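Local coordinates for protein esterase (PDB 4RGY) that hydrolyses esters as a low-temperature-active alkaline esterase of the alpha/beta-hydrolase superfamily, probably by a serine-nucleophile mechanism, at residues L14-S19 / H91-W96. Numbering follows the deposited sequence.
Sequences LGLSTS and HGLQYW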
ATOM      1  N   LEU A  14      -7.471 -15.414 -14.315  1.00 13.87           N
ATOM      2  CA  LEU A  14      -7.840 -14.150 -14.947  1.00 13.92           C
ATOM      3  C   LEU A  14      -6.807 -13.713 -15.978  1.00 16.52           C
ATOM      4  O   LEU A  14      -7.096 -12.887 -16.845  1.00 15.68           O
ATOM      5  CB  LEU A  14      -8.012 -13.050 -13.902  1.00 12.33           C
ATOM      6  CG  LEU A  14      -9.071 -13.263 -12.821  1.00 12.01           C
ATOM      7  CD1 LEU A  14      -9.063 -12.115 -11.812  1.00 14.02           C
ATOM      8  CD2 LEU A  14     -10.438 -13.391 -13.468  1.00 13.70           C
ATOM      9  N   GLY A  15      -5.596 -14.254 -15.872  1.00 14.02           N
ATOM     10  CA  GLY A  15      -4.491 -13.787 -16.695  1.00 14.22           C
ATOM     11  C   GLY A  15      -4.187 -12.338 -16.337  1.00 14.14           C
ATOM     12  O   GLY A  15      -3.985 -11.497 -17.223  1.00 13.81           O
ATOM     13  N   LEU A  16      -4.152 -12.036 -15.041  1.00 13.14           N
ATOM     14  CA  LEU A  16      -4.089 -10.640 -14.615  1.00 14.26           C
ATOM     15  C   LEU A  16      -3.454 -10.469 -13.252  1.00 13.75           C
ATOM     16  O   LEU A  16      -3.792 -11.189 -12.296  1.00 14.65           O
ATOM     17  CB  LEU A  16      -5.499 -10.039 -14.607  1.00 16.24           C
ATOM     18  CG  LEU A  16      -5.661  -8.555 -14.265  1.00 16.60           C
ATOM     19  CD1 LEU A  16      -4.973  -7.685 -15.294  1.00 15.50           C
ATOM     20  CD2 LEU A  16      -7.145  -8.209 -14.196  1.00 18.47           C
ATOM     21  N   SER A  17      -2.565  -9.486 -13.158  1.00 13.00           N
ATOM     22  CA  SER A  17      -2.020  -9.027 -11.886  1.00 13.34           C
ATOM     23  C   SER A  17      -3.112  -8.257 -11.169  1.00 14.74           C
ATOM     24  O   SER A  17      -3.727  -7.346 -11.743  1.00 15.21           O
ATOM     25  CB  SER A  17      -0.836  -8.097 -12.121  1.00 14.78           C
ATOM     26  OG  SER A  17       0.275  -8.802 -12.645  1.00 17.97           O
ATOM     27  N   THR A  18      -3.375  -8.625  -9.922  1.00 12.30           N
ATOM     28  CA  THR A  18      -4.475  -8.019  -9.194  1.00 11.85           C
ATOM     29  C   THR A  18      -4.112  -7.947  -7.711  1.00 12.42           C
ATOM     30  O   THR A  18      -2.958  -8.175  -7.339  1.00 12.99           O
ATOM     31  CB  THR A  18      -5.789  -8.789  -9.502  1.00 13.41           C
ATOM     32  OG1 THR A  18      -6.910  -8.112  -8.916  1.00 13.75           O
ATOM     33  CG2 THR A  18      -5.694 -10.217  -8.984  1.00 14.47           C
ATOM     34  N   SER A  19      -5.078  -7.589  -6.872  1.00 12.67           N
ATOM     35  CA  SER A  19      -4.792  -7.325  -5.473  1.00 12.10           C
ATOM     36  C   SER A  19      -5.875  -7.861  -4.561  1.00 11.59           C
ATOM     37  O   SER A  19      -7.018  -8.012  -4.980  1.00 12.92           O
ATOM     38  CB  SER A  19      -4.675  -5.819  -5.243  1.00 13.77           C
ATOM     39  OG  SER A  19      -3.647  -5.282  -6.048  1.00 16.95           O
ATOM     40  N   HIS A  91     -18.706 -12.399 -21.944  1.00 15.79           N
ATOM     41  CA  HIS A  91     -17.739 -11.539 -22.615  1.00 16.65           C
ATOM     42  C   HIS A  91     -16.863 -10.882 -21.565  1.00 16.20           C
ATOM     43  O   HIS A  91     -17.135  -9.763 -21.109  1.00 18.84           O
ATOM     44  CB  HIS A  91     -18.451 -10.462 -23.432  1.00 17.29           C
ATOM     45  CG  HIS A  91     -19.336 -11.007 -24.508  1.00 18.71           C
ATOM     46  ND1 HIS A  91     -18.864 -11.323 -25.762  1.00 22.50           N
ATOM     47  CD2 HIS A  91     -20.662 -11.285 -24.522  1.00 20.71           C
ATOM     48  CE1 HIS A  91     -19.861 -11.774 -26.504  1.00 22.99           C
ATOM     49  NE2 HIS A  91     -20.962 -11.761 -25.775  1.00 24.60           N
ATOM     50  N   GLY A  92     -15.824 -11.588 -21.147  1.00 14.38           N
ATOM     51  CA  GLY A  92     -14.954 -11.072 -20.114  1.00 15.48           C
ATOM     52  C   GLY A  92     -14.120 -12.176 -19.514  1.00 16.47           C
ATOM     53  O   GLY A  92     -13.850 -13.196 -20.157  1.00 21.56           O
ATOM     54  N   LEU A  93     -13.698 -11.972 -18.275  1.00 15.26           N
ATOM     55  CA  LEU A  93     -12.798 -12.914 -17.637  1.00 14.78           C
ATOM     56  C   LEU A  93     -13.547 -13.873 -16.731  1.00 13.96           C
ATOM     57  O   LEU A  93     -14.737 -13.683 -16.417  1.00 13.83           O
ATOM     58  CB  LEU A  93     -11.723 -12.172 -16.845  1.00 13.89           C
ATOM     59  CG  LEU A  93     -10.942 -11.134 -17.659  1.00 13.97           C
ATOM     60  CD1 LEU A  93      -9.919 -10.396 -16.785  1.00 14.45           C
ATOM     61  CD2 LEU A  93     -10.255 -11.791 -18.845  1.00 17.29           C
ATOM     62  N   GLN A  94     -12.832 -14.897 -16.291  1.00 14.00           N
ATOM     63  CA  GLN A  94     -13.435 -15.995 -15.551  1.00 15.02           C
ATOM     64  C   GLN A  94     -13.461 -15.734 -14.052  1.00 14.43           C
ATOM     65  O   GLN A  94     -12.771 -16.396 -13.279  1.00 12.90           O
ATOM     66  CB  GLN A  94     -12.694 -17.296 -15.870  1.00 16.88           C
ATOM     67  CG  GLN A  94     -12.768 -17.684 -17.345  1.00 18.73           C
ATOM     68  CD  GLN A  94     -14.144 -18.167 -17.768  1.00 24.63           C
ATOM     69  OE1 GLN A  94     -14.979 -17.388 -18.241  1.00 26.15           O
ATOM     70  NE2 GLN A  94     -14.387 -19.462 -17.607  1.00 30.95           N
ATOM     71  N   TYR A  95     -14.288 -14.773 -13.643  1.00 13.53           N
ATOM     72  CA  TYR A  95     -14.312 -14.347 -12.243  1.00 12.99           C
ATOM     73  C   TYR A  95     -14.952 -15.344 -11.265  1.00 11.62           C
ATOM     74  O   TYR A  95     -14.635 -15.327 -10.085  1.00 13.42           O
ATOM     75  CB  TYR A  95     -14.972 -12.982 -12.108  1.00 12.80           C
ATOM     76  CG  TYR A  95     -14.153 -11.842 -12.680  1.00 12.66           C
ATOM     77  CD1 TYR A  95     -13.185 -11.207 -11.919  1.00 13.65           C
ATOM     78  CD2 TYR A  95     -14.374 -11.397 -13.975  1.00 15.41           C
ATOM     79  CE1 TYR A  95     -12.448 -10.151 -12.446  1.00 14.96           C
ATOM     80  CE2 TYR A  95     -13.659 -10.353 -14.501  1.00 15.81           C
ATOM     81  CZ  TYR A  95     -12.707  -9.735 -13.730  1.00 14.94           C
ATOM     82  OH  TYR A  95     -11.994  -8.690 -14.278  1.00 20.66           O
ATOM     83  N   TRP A  96     -15.847 -16.202 -11.752  1.00 12.78           N
ATOM     84  CA  TRP A  96     -16.395 -17.266 -10.906  1.00 12.29           C
ATOM     85  C   TRP A  96     -15.358 -18.348 -10.625  1.00 12.80           C
ATOM     86  O   TRP A  96     -15.198 -18.776  -9.475  1.00 12.89           O
ATOM     87  CB  TRP A  96     -17.616 -17.906 -11.558  1.00 12.21           C
ATOM     88  CG  TRP A  96     -18.043 -19.188 -10.882  1.00 12.39           C
ATOM     89  CD1 TRP A  96     -17.954 -20.451 -11.403  1.00 14.30           C
ATOM     90  CD2 TRP A  96     -18.646 -19.333  -9.581  1.00 12.82           C
ATOM     91  NE1 TRP A  96     -18.457 -21.369 -10.509  1.00 13.97           N
ATOM     92  CE2 TRP A  96     -18.886 -20.714  -9.386  1.00 14.31           C
ATOM     93  CE3 TRP A  96     -18.981 -18.436  -8.556  1.00 12.67           C
ATOM     94  CZ2 TRP A  96     -19.465 -21.216  -8.218  1.00 13.91           C
ATOM     95  CZ3 TRP A  96     -19.565 -18.936  -7.399  1.00 14.61           C
ATOM     96  CH2 TRP A  96     -19.797 -20.317  -7.239  1.00 15.53           C
TER
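Leu14 packs against Leu93 and Tyr95, CD2 touching both and CD1 only the ring, in a van der Waals contact largely between apolar side chains. CD2 of Leu14 sits over one face of the Tyr95 ring, 4.0 Å from the centroid and 16° off the ring normal, a CH-pi contact displaced a little toward CD1 and CE1. The other methyl, CD1, meets the same ring at Tyr95 CE1, 4.0 Å away. Leu14 CD2 also packs 3.8 Å from Leu93 CB and lies 3.8 Å from Gln94 O, and the Leu14 side chain runs roughly perpendicular to those of Leu93 and Tyr95. In return, the isobutyl end of Leu93 reaches back to the Leu14 backbone, its CD1 3.8 Å from Leu14 O. With CG of Leu93 anti to the carbonyl carbon (chi1 -54°), the branch extends on toward Leu16, whose CD2 makes a looser contact at 4.4 Å from Leu93 CD1.

Farther out, Tyr95 OH is hydrogen-bonded to His82 ND1, and the two rings meet with their planes at about 90°. Gln94, the centre of an inverse gamma turn, holds the N-cap position of helix 95-110. Leu14 N is hydrogen-bonded to Ser11 OG, and Gly15 and Leu16 both face Ser11 in a G1 beta bulge. Arg83 of the second subunit packs on Leu93 and hydrogen-bonds through NH1 to Gly15 O, so the contact forms part of the interface with that subunit. The arrangement joins the hairpin of strands 2-11 and 16-25, at one edge of the alpha/beta-hydrolase sheet, to the loop leading into helix 95-110.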